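PDB 6PYM: glutamyl endopeptidase from Staphylococcus epidermidis, which probably cleaves peptide bonds on the carbonyl side of glutamate, and also aspartate, as a secreted serine endopeptidase of the S1B family. Local coordinates for residues Asn49-Asn54 with Gly167-Pro172; Gly38-Glu43 with Gln106-Val111. The protein carries 1 engineered substitution. One frame throughout, in Å; residues are numbered along the deposited sequence.

In the fold
After strands 8-11 and 22-27, the chain enters strand 34-42, which carries one side of contact 2, and turns back through strand 45-48 into helix 50-53, one side of contact 1. Strands 64-67, 80-87 and 95-99 then complete the six-stranded barrel. Helix 108-111 returns to the end of strand 34-42 and closes contact 2 at that end of the barrel strand. The chain goes on into the second sheet, and the loop before strand 172-174 closes contact 1 against helix 50-53, joining the two halves of the fold. The two contacts cross along the chain. Their centres lie about 17 Å apart, and Pro172 packs on Gly38 and Val39.

Contact 1. Residues Asn49-Asn54 with Gly167-Pro172; sequences NKHVVN and GNAGSP. Engineered in segment 167-172: Ala169 (natural residue Ser).
Ala169, engineered in place of the natural serine, points its CB into an angle formed by Asn49, His51 and Val52. The imidazole of His51 comes obliquely to this methyl, with NE2 3.4 Å from Ala169 CB. Its CG sits between the backbone N and the carbonyl carbon, chi1 83°, and from there the ring reaches toward Ala169. From another direction, Val52 CG2 packs on Ala169 CB at 3.6 Å. Val52 CG2 also lies over one face of the His51 ring, offset toward its rim.

Asn49 OD1 approaches Ala169 CB to 3.2 Å. It is also 3.0 Å from Gly170 N, but the angle is too poor for a hydrogen bond. The amide is held from its other end, where Asn49 ND2 donates to His184 O.

The contact lies at the predicted active site of a chymotrypsin-like protease. His51, Asp93 and position 169 are the predicted charge relay triad. His51 ND1 is hydrogen-bonded to Asp93 OD2, which probably steadies the ring, with NE2 on the side near position 169. With alanine there, the nucleophilic hydroxyl is absent.

Ala169 itself sits in a type II beta turn from Asn168 to Ser171, with Gly170 at its third position. Asn168 O accepts two bonds, from Ser171 N and from Ser171 OG at 2.6 Å, the latter in the carbonyl plane. Asn168 ND2 donates almost straight to Ser171 OG, 3.1 Å away. Backbone bonds of Ala169 with Ser37 and of Gly170 with His184 hold the turn in the fold.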
loop_
_atom_site.group_PDB
_atom_site.type_symbol
_atom_site.label_atom_id
_atom_site.label_comp_id
_atom_site.label_asym_id
_atom_site.label_seq_id
_atom_site.Cartn_x
_atom_site.Cartn_y
_atom_site.Cartn_z
ATOM N N ASN A 49 6.449 -1.537 -1.420
ATOM C CA ASN A 49 7.785 -0.966 -1.536
ATOM C C ASN A 49 8.794 -1.996 -2.039
ATOM O O ASN A 49 8.668 -3.197 -1.785
ATOM C CB ASN A 49 8.320 -0.483 -0.185
ATOM C CG ASN A 49 7.501 0.620 0.455
ATOM O OD1 ASN A 49 7.500 0.731 1.679
ATOM N ND2 ASN A 49 6.846 1.460 -0.344
ATOM N N LYS A 50 9.848 -1.495 -2.695
ATOM C CA LYS A 50 11.022 -2.327 -2.961
ATOM C C LYS A 50 11.578 -2.920 -1.680
ATOM O O LYS A 50 11.925 -4.105 -1.636
ATOM C CB LYS A 50 12.120 -1.521 -3.657
ATOM C CG LYS A 50 11.780 -1.127 -5.078
ATOM C CD LYS A 50 12.849 -0.236 -5.669
ATOM C CE LYS A 50 12.542 0.086 -7.117
ATOM N NZ LYS A 50 13.461 1.105 -7.684
ATOM N N HIS A 51 11.694 -2.112 -0.629
ATOM C CA HIS A 51 12.363 -2.628 0.560
ATOM C C HIS A 51 11.538 -3.704 1.251
ATOM O O HIS A 51 12.094 -4.512 2.006
ATOM C CB HIS A 51 12.820 -1.506 1.505
ATOM C CG HIS A 51 11.764 -0.990 2.435
ATOM N ND1 HIS A 51 11.031 0.150 2.178
ATOM C CD2 HIS A 51 11.373 -1.422 3.660
ATOM C CE1 HIS A 51 10.219 0.384 3.194
ATOM N NE2 HIS A 51 10.403 -0.556 4.104
ATOM N N VAL A 52 10.229 -3.742 1.001
ATOM C CA VAL A 52 9.397 -4.834 1.496
ATOM C C VAL A 52 9.657 -6.107 0.699
ATOM O O VAL A 52 10.007 -7.150 1.267
ATOM C CB VAL A 52 7.911 -4.437 1.478
ATOM C CG1 VAL A 52 7.019 -5.647 1.766
ATOM C CG2 VAL A 52 7.638 -3.345 2.500
ATOM N N VAL A 53 9.513 -6.043 -0.627
ATOM C CA VAL A 53 9.715 -7.248 -1.429
ATOM C C VAL A 53 11.159 -7.735 -1.371
ATOM O O VAL A 53 11.406 -8.938 -1.506
ATOM C CB VAL A 53 9.217 -7.095 -2.879
ATOM C CG1 VAL A 53 7.718 -6.849 -2.914
ATOM C CG2 VAL A 53 9.966 -6.000 -3.601
ATOM N N ASN A 54 12.127 -6.823 -1.185
ATOM C CA ASN A 54 13.530 -7.220 -1.038
ATOM C C ASN A 54 13.727 -8.174 0.135
ATOM O O ASN A 54 14.700 -8.943 0.153
ATOM C CB ASN A 54 14.439 -5.994 -0.841
ATOM C CG ASN A 54 14.601 -5.132 -2.103
ATOM O OD1 ASN A 54 14.283 -5.553 -3.217
ATOM N ND2 ASN A 54 15.108 -3.908 -1.918
ATOM N N GLY A 167 5.986 -1.326 9.547
ATOM C CA GLY A 167 4.868 -2.153 9.134
ATOM C C GLY A 167 3.959 -1.440 8.153
ATOM O O GLY A 167 3.365 -2.082 7.275
ATOM N N ASN A 168 3.883 -0.114 8.259
ATOM C CA ASN A 168 3.136 0.688 7.301
ATOM C C ASN A 168 3.774 0.705 5.918
ATOM O O ASN A 168 3.085 1.087 4.973
ATOM C CB ASN A 168 3.002 2.138 7.781
ATOM C CG ASN A 168 1.726 2.407 8.573
ATOM O OD1 ASN A 168 1.794 2.844 9.724
ATOM N ND2 ASN A 168 0.563 2.204 7.951
ATOM N N ALA A 169 5.061 0.368 5.772
ATOM C CA ALA A 169 5.723 0.342 4.466
ATOM C C ALA A 169 4.829 -0.289 3.411
ATOM O O ALA A 169 4.373 -1.426 3.572
ATOM C CB ALA A 169 7.021 -0.463 4.576
ATOM N N GLY A 170 4.577 0.448 2.327
ATOM C CA GLY A 170 3.737 -0.020 1.243
ATOM C C GLY A 170 2.288 0.415 1.324
ATOM O O GLY A 170 1.518 0.129 0.398
ATOM N N SER A 171 1.901 1.112 2.387
ATOM C CA SER A 171 0.500 1.463 2.576
ATOM C C SER A 171 0.049 2.454 1.514
ATOM O O SER A 171 0.769 3.412 1.205
ATOM C CB SER A 171 0.290 2.149 3.923
ATOM O OG SER A 171 0.457 1.292 5.034
ATOM N N PRO A 172 -1.168 2.308 0.997
ATOM C CA PRO A 172 -1.692 3.334 0.097
ATOM C C PRO A 172 -1.938 4.649 0.823
ATOM O O PRO A 172 -2.380 4.683 1.978
ATOM C CB PRO A 172 -3.008 2.731 -0.402
ATOM C CG PRO A 172 -3.400 1.762 0.661
ATOM C CD PRO A 172 -2.110 1.187 1.168
#

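Contact 2. Residues Gly38-Glu43 with Gln106-Val111; sequences GVVVGE and QHIGQV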
loop_
_atom_site.group_PDB
_atom_site.type_symbol
_atom_site.label_atom_id
_atom_site.label_comp_id
_atom_site.label_asym_id
_atom_site.label_seq_id
_atom_site.Cartn_x
_atom_site.Cartn_y
_atom_site.Cartn_z
ATOM N N GLY A 38 0.346 -3.105 1.585
ATOM C CA GLY A 38 0.284 -2.903 0.156
ATOM C C GLY A 38 -1.139 -2.627 -0.257
ATOM O O GLY A 38 -2.035 -2.527 0.584
ATOM N N VAL A 39 -1.362 -2.547 -1.569
ATOM C CA VAL A 39 -2.702 -2.246 -2.070
ATOM C C VAL A 39 -2.939 -2.993 -3.377
ATOM O O VAL A 39 -2.110 -2.944 -4.295
ATOM C CB VAL A 39 -2.935 -0.722 -2.191
ATOM C CG1 VAL A 39 -1.929 -0.056 -3.138
ATOM C CG2 VAL A 39 -4.371 -0.422 -2.604
ATOM N N VAL A 40 -4.077 -3.684 -3.461
ATOM C CA VAL A 40 -4.450 -4.372 -4.693
ATOM C C VAL A 40 -4.825 -3.347 -5.751
ATOM O O VAL A 40 -5.663 -2.474 -5.505
ATOM C CB VAL A 40 -5.632 -5.323 -4.447
ATOM C CG1 VAL A 40 -6.059 -5.983 -5.760
ATOM C CG2 VAL A 40 -5.280 -6.366 -3.399
ATOM N N VAL A 41 -4.240 -3.473 -6.949
ATOM C CA VAL A 41 -4.467 -2.510 -8.029
ATOM C C VAL A 41 -4.800 -3.148 -9.373
ATOM O O VAL A 41 -5.108 -2.432 -10.330
ATOM C CB VAL A 41 -3.295 -1.522 -8.198
ATOM C CG1 VAL A 41 -3.059 -0.720 -6.936
ATOM C CG2 VAL A 41 -2.023 -2.247 -8.615
ATOM N N GLY A 42 -4.730 -4.472 -9.470
ATOM C CA GLY A 42 -5.038 -5.149 -10.716
ATOM C C GLY A 42 -5.399 -6.594 -10.453
ATOM O O GLY A 42 -5.341 -7.078 -9.319
ATOM N N GLU A 43 -5.752 -7.286 -11.541
ATOM C CA GLU A 43 -6.256 -8.653 -11.450
ATOM C C GLU A 43 -5.358 -9.549 -10.606
ATOM O O GLU A 43 -5.847 -10.381 -9.832
ATOM C CB GLU A 43 -6.407 -9.230 -12.857
ATOM C CG GLU A 43 -6.983 -10.632 -12.872
ATOM C CD GLU A 43 -8.494 -10.644 -12.771
ATOM O OE1 GLU A 43 -9.093 -9.576 -12.518
ATOM O OE2 GLU A 43 -9.088 -11.726 -12.950
ATOM N N GLN A 106 -9.112 -18.305 -7.590
ATOM C CA GLN A 106 -9.576 -16.925 -7.640
ATOM C C GLN A 106 -8.377 -15.992 -7.716
ATOM O O GLN A 106 -7.343 -16.240 -7.093
ATOM C CB GLN A 106 -10.379 -16.580 -6.387
ATOM C CG GLN A 106 -11.584 -17.460 -6.142
ATOM C CD GLN A 106 -12.186 -17.218 -4.774
ATOM O OE1 GLN A 106 -11.494 -17.287 -3.757
ATOM N NE2 GLN A 106 -13.478 -16.923 -4.740
ATOM N N HIS A 107 -8.518 -14.923 -8.485
ATOM C CA HIS A 107 -7.470 -13.922 -8.594
ATOM C C HIS A 107 -7.714 -12.817 -7.576
ATOM O O HIS A 107 -8.851 -12.537 -7.200
ATOM C CB HIS A 107 -7.444 -13.359 -10.009
ATOM C CG HIS A 107 -7.210 -14.406 -11.053
ATOM N ND1 HIS A 107 -5.958 -14.693 -11.551
ATOM C CD2 HIS A 107 -8.065 -15.258 -11.669
ATOM C CE1 HIS A 107 -6.053 -15.665 -12.444
ATOM N NE2 HIS A 107 -7.321 -16.025 -12.532
ATOM N N ILE A 108 -6.628 -12.188 -7.123
ATOM C CA ILE A 108 -6.752 -11.228 -6.028
ATOM C C ILE A 108 -7.670 -10.072 -6.410
ATOM O O ILE A 108 -8.463 -9.599 -5.589
ATOM C CB ILE A 108 -5.367 -10.767 -5.531
ATOM C CG1 ILE A 108 -5.497 -10.019 -4.205
ATOM C CG2 ILE A 108 -4.637 -9.925 -6.576
ATOM C CD1 ILE A 108 -4.177 -9.834 -3.498
ATOM N N GLY A 109 -7.608 -9.625 -7.664
ATOM C CA GLY A 109 -8.451 -8.541 -8.118
ATOM C C GLY A 109 -9.870 -8.925 -8.447
ATOM O O GLY A 109 -10.649 -8.076 -8.890
ATOM N N GLN A 110 -10.217 -10.195 -8.250
ATOM C CA GLN A 110 -11.594 -10.664 -8.273
ATOM C C GLN A 110 -12.202 -10.727 -6.885
ATOM O O GLN A 110 -13.413 -10.526 -6.745
ATOM C CB GLN A 110 -11.662 -12.070 -8.886
ATOM C CG GLN A 110 -11.292 -12.143 -10.362
ATOM C CD GLN A 110 -11.254 -13.568 -10.900
ATOM O OE1 GLN A 110 -10.985 -14.524 -10.165
ATOM N NE2 GLN A 110 -11.530 -13.714 -12.192
ATOM N N VAL A 111 -11.396 -10.994 -5.854
ATOM C CA VAL A 111 -11.933 -11.135 -4.506
ATOM C C VAL A 111 -12.104 -9.793 -3.815
ATOM O O VAL A 111 -12.923 -9.680 -2.894
ATOM C CB VAL A 111 -11.116 -12.125 -3.655
ATOM C CG1 VAL A 111 -10.973 -13.460 -4.378
ATOM C CG2 VAL A 111 -9.751 -11.557 -3.268
HETATM O O HOH W 1 -11.727 -9.278 -11.955
#
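Glu43 lays its carboxylate over Gln110 and beside His107. Its CG is anti to the backbone N (chi1 -178°), and the chain then bends at chi2, 82°, which brings the acid back to the helix. Glu43 OE2 lies 3.4 Å from Gln110 CG and 3.7 Å from His107 CB. The carboxylate and the Gln110 amide are turned 80° apart. Gln110 NE2 is near Glu43 OE2, but the angle is too poor for a hydrogen bond.

The backbone makes the direct bond. Gly109 N donates to Glu43 O at 2.9 Å, from above the carbonyl plane. Gly109 CA comes to 3.6 Å from Gly42 O, a close backbone approach. Deeper in, Val40 and Ile108 meet tip to tip, with Val40 CG2 3.6 Å from Ile108 CD1. Ile46 and Pro67 touch both side chains, consistent with a place in the apolar core at this end of the barrel. The short helix thus packs against strand 34-42 near the end of that strand, where Val41 and Gly42 form a classic beta bulge facing Glu45.

His107 precedes the helix. Its N donates to Gln110 OE1 at 3.0 Å, and its ND1 is bonded to Asn44 OD1. A water donates to Glu43 OE1 at 2.7 Å and weakly to Gly109 O. With no salt bridge across the contact, the attachment rests on one backbone bond and apolar packing, while the carboxylate is at least partly satisfied by solvent rather than by the helix.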